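Local coordinates for protein KauB (Pseudomonas aeruginosa PAO1, PDB 6B4R) that probably oxidises a broad range of aldehydes, aminoaldehydes among them, to the corresponding acids with NAD(P)+ as the electron acceptor, at residues 387-392 and 407-412. Residues are numbered along the deposited sequence; the frame is centred on the assembly and turned at random.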
loop_
_atom_site.group_PDB
_atom_site.type_symbol
_atom_site.label_atom_id
_atom_site.label_comp_id
_atom_site.label_asym_id
_atom_site.label_seq_id
_atom_site.Cartn_x
_atom_site.Cartn_y
_atom_site.Cartn_z
ATOM N N ILE A 387 26.973 36.238 -6.917
ATOM C CA ILE A 387 27.081 35.806 -5.527
ATOM C C ILE A 387 27.258 36.991 -4.581
ATOM O O ILE A 387 28.161 37.809 -4.761
ATOM C CB ILE A 387 28.267 34.846 -5.312
ATOM C CG1 ILE A 387 28.166 33.639 -6.243
ATOM C CG2 ILE A 387 28.330 34.392 -3.860
ATOM C CD1 ILE A 387 29.315 32.671 -6.096
ATOM N N PHE A 388 26.394 37.075 -3.574
ATOM C CA PHE A 388 26.543 38.061 -2.509
ATOM C C PHE A 388 27.019 37.392 -1.228
ATOM O O PHE A 388 26.417 36.426 -0.762
ATOM C CB PHE A 388 25.223 38.786 -2.242
ATOM C CG PHE A 388 24.995 39.980 -3.122
ATOM C CD1 PHE A 388 25.625 41.185 -2.850
ATOM C CD2 PHE A 388 24.143 39.905 -4.212
ATOM C CE1 PHE A 388 25.416 42.291 -3.653
ATOM C CE2 PHE A 388 23.929 41.009 -5.020
ATOM C CZ PHE A 388 24.566 42.204 -4.739
ATOM N N ASP A 389 28.102 37.913 -0.660
ATOM C CA ASP A 389 28.633 37.392 0.594
ATOM C C ASP A 389 28.188 38.263 1.769
ATOM O O ASP A 389 27.771 39.405 1.582
ATOM C CB ASP A 389 30.162 37.320 0.528
ATOM C CG ASP A 389 30.765 36.616 1.729
ATOM O OD1 ASP A 389 30.029 35.868 2.407
ATOM O OD2 ASP A 389 31.971 36.808 1.994
ATOM N N GLY A 390 28.273 37.716 2.979
ATOM C CA GLY A 390 27.940 38.459 4.181
ATOM C C GLY A 390 26.466 38.804 4.258
ATOM O O GLY A 390 26.089 39.903 4.666
ATOM N N VAL A 391 25.629 37.857 3.853
ATOM C CA VAL A 391 24.189 38.059 3.849
ATOM C C VAL A 391 23.583 37.512 5.136
ATOM O O VAL A 391 24.003 36.468 5.632
ATOM C CB VAL A 391 23.538 37.356 2.634
ATOM C CG1 VAL A 391 22.055 37.678 2.553
ATOM C CG2 VAL A 391 24.239 37.762 1.348
ATOM N N THR A 392 22.608 38.231 5.683
ATOM C CA THR A 392 21.837 37.729 6.812
ATOM C C THR A 392 20.454 37.326 6.321
ATOM O O THR A 392 19.990 37.812 5.289
ATOM C CB THR A 392 21.698 38.778 7.929
ATOM O OG1 THR A 392 20.930 39.891 7.451
ATOM C CG2 THR A 392 23.067 39.262 8.380
ATOM N N LEU A 407 22.999 34.383 -5.748
ATOM C CA LEU A 407 23.190 33.539 -4.573
ATOM C C LEU A 407 23.456 34.348 -3.303
ATOM O O LEU A 407 24.218 35.318 -3.320
ATOM C CB LEU A 407 24.339 32.557 -4.817
ATOM C CG LEU A 407 24.764 31.663 -3.650
ATOM C CD1 LEU A 407 23.618 30.774 -3.202
ATOM C CD2 LEU A 407 25.976 30.828 -4.027
ATOM N N SER A 408 22.824 33.939 -2.206
ATOM C CA SER A 408 23.034 34.570 -0.907
ATOM C C SER A 408 23.805 33.639 0.024
ATOM O O SER A 408 23.349 32.536 0.328
ATOM C CB SER A 408 21.694 34.948 -0.265
ATOM O OG SER A 408 20.994 35.900 -1.049
ATOM N N VAL A 409 24.974 34.083 0.475
ATOM C CA VAL A 409 25.794 33.275 1.370
ATOM C C VAL A 409 25.553 33.662 2.826
ATOM O O VAL A 409 25.796 34.801 3.229
ATOM C CB VAL A 409 27.292 33.392 1.039
ATOM C CG1 VAL A 409 28.109 32.504 1.966
ATOM C CG2 VAL A 409 27.539 33.024 -0.416
ATOM N N ILE A 410 25.065 32.702 3.605
ATOM C CA ILE A 410 24.710 32.945 4.997
ATOM C C ILE A 410 25.471 31.992 5.914
ATOM O O ILE A 410 25.530 30.789 5.663
ATOM C CB ILE A 410 23.192 32.785 5.220
ATOM C CG1 ILE A 410 22.416 33.654 4.224
ATOM C CG2 ILE A 410 22.819 33.138 6.653
ATOM C CD1 ILE A 410 20.928 33.395 4.205
ATOM N N GLU A 411 26.055 32.540 6.972
ATOM C CA GLU A 411 26.854 31.751 7.899
ATOM C C GLU A 411 26.031 31.284 9.091
ATOM O O GLU A 411 25.138 31.993 9.559
ATOM C CB GLU A 411 28.051 32.566 8.393
ATOM C CG GLU A 411 28.984 33.036 7.290
ATOM C CD GLU A 411 30.100 33.918 7.813
ATOM O OE1 GLU A 411 30.197 34.086 9.046
ATOM O OE2 GLU A 411 30.878 34.448 6.991
ATOM N N PHE A 412 26.333 30.082 9.572
ATOM C CA PHE A 412 25.734 29.575 10.802
ATOM C C PHE A 412 26.803 28.960 11.699
ATOM O O PHE A 412 27.834 28.497 11.216
ATOM C CB PHE A 412 24.608 28.573 10.511
ATOM C CG PHE A 412 25.063 27.314 9.818
ATOM C CD1 PHE A 412 24.960 27.188 8.442
ATOM C CD2 PHE A 412 25.573 26.247 10.546
ATOM C CE1 PHE A 412 25.367 26.028 7.805
ATOM C CE2 PHE A 412 25.983 25.090 9.914
ATOM C CZ PHE A 412 25.880 24.978 8.542
#
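F388 and L407 join two neighbouring parallel strands, 382-389 and 406-412, of a beta-alpha-beta unit in the mixed sheet that also contains strand 307-311 of this aldehyde dehydrogenase fold. Backbone bonds set the register: F388 N donates to L407 O (2.8 Å, nearly straight at 174°), and F388 O accepts from V409 N at 3.0 Å. After G390, whose phi is positive, V391 N donates to V409 O at 3.1 Å.

Apolar side chains pack on the face of I387 and L407, which helix 315-326 covers through V322 and L326. I387 and L407 run alongside each other, I387 CG1 4.2 Å from L407 CD2. With I387 CG2 anti to the backbone N, this methyl meets V409 CG2 at 3.8 Å. On the face of F388 and S408, V391 CG1 rests against S408 CB (3.9 Å), while I410 CG1 approaches V391 CB at 4.2 Å.

Among the polar side chains, D389 is buried and salt-bridged through OD2 to K315 NZ. Its OD1 lies against V409 CG1 and also accepts a hydrogen bond from G390 N at 2.6 Å, the donor standing 58° out of the carboxylate plane.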